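PDB 3FOK: Cgl0159-like domain-containing protein from Corynebacterium glutamicum, which is of unknown function but adopts a TIM-barrel fold, assembled with other copies of itself, and is probably an enzyme of an uncharacterised family. Local coordinates for residues P4-P8 with E9-A13; L72-R75 with M76-A79; L89-P92 with D93-D96. One frame throughout, in Å; residues are numbered along the deposited sequence.

Contact 1: P4-P8 with E9-A13; sequences PIISP and ESFEA
Ile-6 lies across the ring of Phe-11 where helix 8-20 begins, the two side chains crossing at about a right angle. At its root, Ile-6 CB is 3.9 Å from Phe-11 CZ. The CG2 branch makes the main contact: it sits over one face at 3.5 Å from the ring centroid, 10° off the normal, a CH-pi contact. With CG1 beside the backbone N (chi1 -53°), CG2 falls anti to that N, which places the methyl above the ring. The other branch ends in CD1, 3.8 Å from Phe-11 CZ and near CE1.

Ser-7 is the N-cap between them. Its OG accepts from Ser-10 N at 3.2 Å, while its carbonyl O takes Ser-10 N at 2.7 Å and Phe-11 N at 3.3 Å. Phe-11 N comes nearly along the carbonyl direction, whereas Ser-10 N lies above the carbonyl plane. With Ile-6 just before the cap and Phe-11 four residues after it, the apolar pair is a hydrophobic staple. Tyr-70 meets the Phe-11 ring edge-to-face. The chemistry implies a helix start secured twice, by polar capping of an early amide and by an apolar bridge over the cap.

Contact 2: L72-R75 with M76-A79; sequences LLER and MAIA
Glu-74 and Ile-78 meet one turn apart on helix 69-81, the helix of a beta-alpha-beta unit between parallel strands 44-48 and 87-90 of the TIM barrel. Four successive i to i+4 backbone hydrogen bonds define the geometry. Met-76 N reaches Leu-72 O at 2.9 Å, and Ala-77 N reaches Leu-73 O at 2.8 Å. Ile-78 N donates to Glu-74 O at 2.9 Å. The last bond, from Ala-79 N to Arg-75 O, is longer at 3.2 Å but the straightest of the set, with an N-H...O angle of 167°. The alpha-helical bonding thus runs unbroken from one segment into the other.

Apolar contact between side chains is slight along the helix itself. Leu-72 CD2 approaches CG of Met-76, a selenomethionine, at 4.3 Å, and Met-76 finds further packing off the helix. It lies against Val-47 of strand 44-48 and against Leu-277, so this flank faces the barrel wall; Ala-79 also touches Val-47. Leu-73, in contrast, packs on Thr-237 of a second subunit.

The mixed polar and apolar contact is made by Glu-74. Its chain bends at chi2 (-55°), carrying the carboxylate forward along the helix toward Ile-78, although its CB points away from 76-79. OE2 probably accepts a hydrogen bond from the backbone N of Ile-6, in the N-terminal loop, while OE1 turns to the aliphatic chain of its neighbour. Ile-78 CG1 stands beside its own backbone N (chi1 -68°) and therefore lies close to the previous turn, at 3.3 Å from Glu-74 O. At the end of that branch, Ile-78 CD1 is 3.8 Å from Glu-74 OE1.

Contact 3: L89-P92 with D93-D96; sequences LGTP and DIID
Thr-91 and Asp-93 join side chains at the turn from strand 87-90 into helix 92-100, a beta-to-alpha junction of the TIM barrel. With Pro-92 between them, they are the residues most buried by this contact. Thr-91 OG1 donates to Asp-93 OD1 at 2.6 Å, meeting the oxygen nearly along its C-O axis. The carboxylate can turn back to the threonine because Asp-93 CG lies between its own backbone N and carbonyl carbon (chi1 65°). The other oxygen, OD2, is paired in a salt bridge with Arg-69, so the group is fixed by a partner on each oxygen and its rotation is restricted.

Thr-91 occupies the N-cap position, and its carbonyl O begins the helix. Ile-95 N comes to it at 3.1 Å, almost linearly (170°), whereas the bond from Ile-94 N is weak. The threonine methyl CG2 also touches Ile-94 CG1, at 3.8 Å.

Pro-92, in the first helical turn, has no amide hydrogen to offer, but its carbonyl O accepts from Asp-96 N at 3.0 Å. Its CB leaves the backbone away from 93-96, though CB itself still touches Asp-93 N; the side chain packs on Tyr-132 and on Gly-213 of a second subunit. That subunit also supplies Ser-216 N, a hydrogen-bond donor to Asp-96 OD2, and sets Gly-211 against Thr-91 and Asp-93. The junction is therefore part of the subunit interface as well as of the barrel.

Ile-95 directs its CB toward 89-92; CG1 lies 3.6 Å from Thr-91 O, and CD1 continues to 4.1 Å from Gly-90 CA.

How the contacts relate
The three contacts follow one another along the chain and are connected through contact 2. Its centre lies about 12 Å from that of contact 1 and about 13 Å from that of contact 3. Toward contact 1, Ile-6 N makes a probable hydrogen bond to Glu-74 OE2 (2.5 Å), and Ile-5 CG2 packs on Ala-77 CB at 3.6 Å. Toward contact 3, Leu-72 CD1 meets Ile-94 CD1 at 3.8 Å. Contacts 1 and 3 do not touch, their nearest atoms being about 9 Å apart. No active site is established here; in TIM barrels it lies at the C-terminal strand ends, and of the three only contact 3 adjoins such an end, that of strand 87-90.

Contact 1: P4-P8 with E9-A13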
loop_
_atom_site.group_PDB
_atom_site.type_symbol
_atom_site.label_atom_id
_atom_site.label_comp_id
_atom_site.label_asym_id
_atom_site.label_seq_id
_atom_site.Cartn_x
_atom_site.Cartn_y
_atom_site.Cartn_z
ATOM N N PRO A 4 0.187 -50.111 3.154
ATOM C CA PRO A 4 0.386 -48.661 3.066
ATOM C C PRO A 4 1.654 -48.262 2.321
ATOM O O PRO A 4 2.674 -48.946 2.402
ATOM C CB PRO A 4 0.424 -48.239 4.529
ATOM C CG PRO A 4 1.085 -49.414 5.179
ATOM C CD PRO A 4 0.352 -50.576 4.543
ATOM N N ILE A 5 1.584 -47.153 1.594
ATOM C CA ILE A 5 2.736 -46.664 0.854
ATOM C C ILE A 5 3.711 -45.994 1.821
ATOM O O ILE A 5 4.922 -46.016 1.607
ATOM C CB ILE A 5 2.320 -45.647 -0.227
ATOM C CG1 ILE A 5 1.368 -46.304 -1.231
ATOM C CG2 ILE A 5 3.556 -45.117 -0.949
ATOM C CD1 ILE A 5 2.025 -47.319 -2.156
ATOM N N ILE A 6 3.184 -45.406 2.892
ATOM C CA ILE A 6 4.034 -44.742 3.877
ATOM C C ILE A 6 4.005 -45.459 5.221
ATOM O O ILE A 6 3.004 -45.428 5.933
ATOM C CB ILE A 6 3.611 -43.279 4.106
ATOM C CG1 ILE A 6 3.525 -42.543 2.769
ATOM C CG2 ILE A 6 4.623 -42.588 5.012
ATOM C CD1 ILE A 6 3.095 -41.094 2.887
ATOM N N SER A 7 5.114 -46.103 5.562
ATOM C CA SER A 7 5.222 -46.828 6.822
ATOM C C SER A 7 5.330 -45.859 7.986
ATOM O O SER A 7 5.871 -44.762 7.844
ATOM C CB SER A 7 6.463 -47.720 6.817
ATOM O OG SER A 7 7.647 -46.938 6.843
ATOM N N PRO A 8 4.810 -46.248 9.159
ATOM C CA PRO A 8 4.893 -45.359 10.318
ATOM C C PRO A 8 6.342 -44.967 10.609
ATOM O O PRO A 8 6.602 -43.984 11.306
ATOM C CB PRO A 8 4.249 -46.184 11.439
ATOM C CG PRO A 8 4.355 -47.610 10.955
ATOM C CD PRO A 8 4.079 -47.481 9.487
ATOM N N GLU A 9 7.282 -45.733 10.058
ATOM C CA GLU A 9 8.698 -45.446 10.242
ATOM C C GLU A 9 9.110 -44.256 9.382
ATOM O O GLU A 9 9.960 -43.458 9.779
ATOM C CB GLU A 9 9.548 -46.670 9.893
ATOM C CG GLU A 9 9.529 -47.741 10.972
ATOM C CD GLU A 9 8.828 -49.012 10.537
ATOM O OE1 GLU A 9 7.714 -48.921 9.983
ATOM O OE2 GLU A 9 9.393 -50.104 10.760
ATOM N N SER A 10 8.504 -44.135 8.207
ATOM C CA SER A 10 8.813 -43.019 7.323
ATOM C C SER A 10 8.236 -41.730 7.896
ATOM O O SER A 10 8.828 -40.661 7.746
ATOM C CB SER A 10 8.258 -43.275 5.924
ATOM O OG SER A 10 9.076 -44.199 5.232
ATOM N N PHE A 11 7.088 -41.832 8.564
ATOM C CA PHE A 11 6.474 -40.662 9.174
ATOM C C PHE A 11 7.301 -40.185 10.356
ATOM O O PHE A 11 7.388 -38.985 10.616
ATOM C CB PHE A 11 5.044 -40.962 9.622
ATOM C CG PHE A 11 4.031 -40.831 8.522
ATOM C CD1 PHE A 11 4.089 -39.757 7.641
ATOM C CD2 PHE A 11 3.014 -41.765 8.371
ATOM C CE1 PHE A 11 3.152 -39.611 6.625
ATOM C CE2 PHE A 11 2.064 -41.628 7.354
ATOM C CZ PHE A 11 2.137 -40.546 6.478
ATOM N N GLU A 12 7.909 -41.119 11.076
ATOM C CA GLU A 12 8.735 -40.737 12.209
ATOM C C GLU A 12 9.927 -39.950 11.675
ATOM O O GLU A 12 10.354 -38.970 12.278
ATOM C CB GLU A 12 9.230 -41.969 12.975
ATOM C CG GLU A 12 10.063 -41.610 14.190
ATOM C CD GLU A 12 9.285 -40.765 15.187
ATOM O OE1 GLU A 12 9.919 -40.039 15.985
ATOM O OE2 GLU A 12 8.036 -40.837 15.182
ATOM N N ALA A 13 10.450 -40.381 10.533
ATOM C CA ALA A 13 11.586 -39.717 9.908
ATOM C C ALA A 13 11.195 -38.329 9.401
ATOM O O ALA A 13 11.963 -37.377 9.543
ATOM C CB ALA A 13 12.117 -40.567 8.759
#

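Contact 2: L72-R75 with M76-A79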
loop_
_atom_site.group_PDB
_atom_site.type_symbol
_atom_site.label_atom_id
_atom_site.label_comp_id
_atom_site.label_asym_id
_atom_site.label_seq_id
_atom_site.Cartn_x
_atom_site.Cartn_y
_atom_site.Cartn_z
ATOM N N LEU A 72 -4.267 -38.050 4.712
ATOM C CA LEU A 72 -4.275 -37.273 3.481
ATOM C C LEU A 72 -3.024 -37.640 2.695
ATOM O O LEU A 72 -3.088 -37.906 1.498
ATOM C CB LEU A 72 -4.265 -35.773 3.786
ATOM C CG LEU A 72 -4.816 -34.813 2.721
ATOM C CD1 LEU A 72 -4.329 -33.406 3.026
ATOM C CD2 LEU A 72 -4.363 -35.225 1.329
ATOM N N LEU A 73 -1.885 -37.665 3.383
ATOM C CA LEU A 73 -0.621 -38.006 2.746
ATOM C C LEU A 73 -0.629 -39.438 2.214
ATOM O O LEU A 73 -0.113 -39.698 1.128
ATOM C CB LEU A 73 0.538 -37.803 3.730
ATOM C CG LEU A 73 0.852 -36.343 4.096
ATOM C CD1 LEU A 73 1.923 -36.289 5.177
ATOM C CD2 LEU A 73 1.309 -35.594 2.857
ATOM N N GLU A 74 -1.218 -40.362 2.970
ATOM C CA GLU A 74 -1.287 -41.757 2.539
ATOM C C GLU A 74 -2.109 -41.856 1.260
ATOM O O GLU A 74 -1.686 -42.463 0.276
ATOM C CB GLU A 74 -1.939 -42.629 3.617
ATOM C CG GLU A 74 -1.054 -43.747 4.162
ATOM C CD GLU A 74 -0.516 -44.671 3.080
ATOM O OE1 GLU A 74 -1.321 -45.311 2.368
ATOM O OE2 GLU A 74 0.721 -44.758 2.944
ATOM N N ARG A 75 -3.292 -41.255 1.282
ATOM C CA ARG A 75 -4.176 -41.276 0.127
ATOM C C ARG A 75 -3.471 -40.653 -1.076
ATOM O O ARG A 75 -3.676 -41.071 -2.211
ATOM C CB ARG A 75 -5.470 -40.530 0.458
ATOM C CG ARG A 75 -6.107 -41.011 1.759
ATOM C CD ARG A 75 -7.323 -40.193 2.148
ATOM N NE ARG A 75 -8.545 -40.705 1.543
ATOM C CZ ARG A 75 -9.346 -41.600 2.112
ATOM N NH1 ARG A 75 -9.062 -42.085 3.312
ATOM N NH2 ARG A 75 -10.430 -42.017 1.474
HETATM N N MSE A 76 -2.628 -39.659 -0.813
HETATM C CA MSE A 76 -1.875 -38.991 -1.868
HETATM C C MSE A 76 -0.801 -39.934 -2.402
HETATM O O MSE A 76 -0.625 -40.073 -3.613
HETATM C CB MSE A 76 -1.215 -37.711 -1.333
HETATM C CG MSE A 76 -1.754 -36.419 -1.939
HETATM SE SE MSE A 76 -1.536 -36.325 -3.858
HETATM C CE MSE A 76 -3.075 -37.357 -4.359
ATOM N N ALA A 77 -0.085 -40.580 -1.484
ATOM C CA ALA A 77 0.973 -41.514 -1.848
ATOM C C ALA A 77 0.417 -42.612 -2.747
ATOM O O ALA A 77 1.059 -43.015 -3.719
ATOM C CB ALA A 77 1.582 -42.123 -0.598
ATOM N N ILE A 78 -0.780 -43.091 -2.419
ATOM C CA ILE A 78 -1.421 -44.135 -3.206
ATOM C C ILE A 78 -1.677 -43.624 -4.618
ATOM O O ILE A 78 -1.298 -44.266 -5.600
ATOM C CB ILE A 78 -2.762 -44.566 -2.574
ATOM C CG1 ILE A 78 -2.501 -45.283 -1.246
ATOM C CG2 ILE A 78 -3.529 -45.468 -3.532
ATOM C CD1 ILE A 78 -3.761 -45.678 -0.504
ATOM N N ALA A 79 -2.322 -42.466 -4.713
ATOM C CA ALA A 79 -2.627 -41.868 -6.005
ATOM C C ALA A 79 -1.361 -41.714 -6.849
ATOM O O ALA A 79 -1.341 -42.083 -8.020
ATOM C CB ALA A 79 -3.290 -40.514 -5.807
#

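Contact 3: L89-P92 with D93-D96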
loop_
_atom_site.group_PDB
_atom_site.type_symbol
_atom_site.label_atom_id
_atom_site.label_comp_id
_atom_site.label_asym_id
_atom_site.label_seq_id
_atom_site.Cartn_x
_atom_site.Cartn_y
_atom_site.Cartn_z
ATOM N N LEU A 89 -0.968 -31.256 -6.998
ATOM C CA LEU A 89 -1.154 -29.830 -6.762
ATOM C C LEU A 89 -1.346 -29.642 -5.270
ATOM O O LEU A 89 -2.242 -30.238 -4.677
ATOM C CB LEU A 89 -2.394 -29.303 -7.493
ATOM C CG LEU A 89 -3.045 -28.052 -6.879
ATOM C CD1 LEU A 89 -2.026 -26.928 -6.762
ATOM C CD2 LEU A 89 -4.226 -27.621 -7.732
ATOM N N GLY A 90 -0.512 -28.814 -4.660
ATOM C CA GLY A 90 -0.652 -28.593 -3.240
ATOM C C GLY A 90 -0.016 -27.317 -2.742
ATOM O O GLY A 90 0.698 -26.627 -3.467
ATOM N N THR A 91 -0.303 -27.002 -1.488
ATOM C CA THR A 91 0.247 -25.828 -0.840
ATOM C C THR A 91 1.651 -26.254 -0.393
ATOM O O THR A 91 1.959 -27.446 -0.377
ATOM C CB THR A 91 -0.645 -25.415 0.356
ATOM O OG1 THR A 91 0.168 -24.960 1.438
ATOM C CG2 THR A 91 -1.495 -26.586 0.812
ATOM N N PRO A 92 2.524 -25.301 -0.036
ATOM C CA PRO A 92 3.880 -25.677 0.387
ATOM C C PRO A 92 4.014 -26.751 1.476
ATOM O O PRO A 92 4.930 -27.573 1.423
ATOM C CB PRO A 92 4.489 -24.345 0.822
ATOM C CG PRO A 92 3.809 -23.364 -0.080
ATOM C CD PRO A 92 2.366 -23.835 -0.044
ATOM N N ASP A 93 3.126 -26.751 2.466
ATOM C CA ASP A 93 3.215 -27.738 3.546
ATOM C C ASP A 93 2.943 -29.169 3.079
ATOM O O ASP A 93 3.493 -30.124 3.629
ATOM C CB ASP A 93 2.254 -27.374 4.675
ATOM C CG ASP A 93 0.802 -27.446 4.245
ATOM O OD1 ASP A 93 0.408 -26.680 3.335
ATOM O OD2 ASP A 93 0.055 -28.274 4.817
ATOM N N ILE A 94 2.092 -29.312 2.068
ATOM C CA ILE A 94 1.756 -30.621 1.516
ATOM C C ILE A 94 2.881 -31.116 0.609
ATOM O O ILE A 94 3.287 -32.278 0.677
ATOM C CB ILE A 94 0.436 -30.561 0.691
ATOM C CG1 ILE A 94 -0.748 -30.250 1.615
ATOM C CG2 ILE A 94 0.199 -31.888 -0.033
ATOM C CD1 ILE A 94 -1.113 -31.379 2.562
ATOM N N ILE A 95 3.390 -30.225 -0.235
ATOM C CA ILE A 95 4.458 -30.592 -1.150
ATOM C C ILE A 95 5.758 -30.930 -0.426
ATOM O O ILE A 95 6.423 -31.905 -0.777
ATOM C CB ILE A 95 4.708 -29.480 -2.190
ATOM C CG1 ILE A 95 3.449 -29.281 -3.033
ATOM C CG2 ILE A 95 5.880 -29.845 -3.082
ATOM C CD1 ILE A 95 2.935 -30.552 -3.697
ATOM N N ASP A 96 6.123 -30.146 0.585
ATOM C CA ASP A 96 7.352 -30.428 1.317
ATOM C C ASP A 96 7.307 -31.829 1.932
ATOM O O ASP A 96 8.271 -32.584 1.804
ATOM C CB ASP A 96 7.611 -29.378 2.406
ATOM C CG ASP A 96 7.902 -27.991 1.833
ATOM O OD1 ASP A 96 8.464 -27.901 0.718
ATOM O OD2 ASP A 96 7.584 -26.985 2.504
#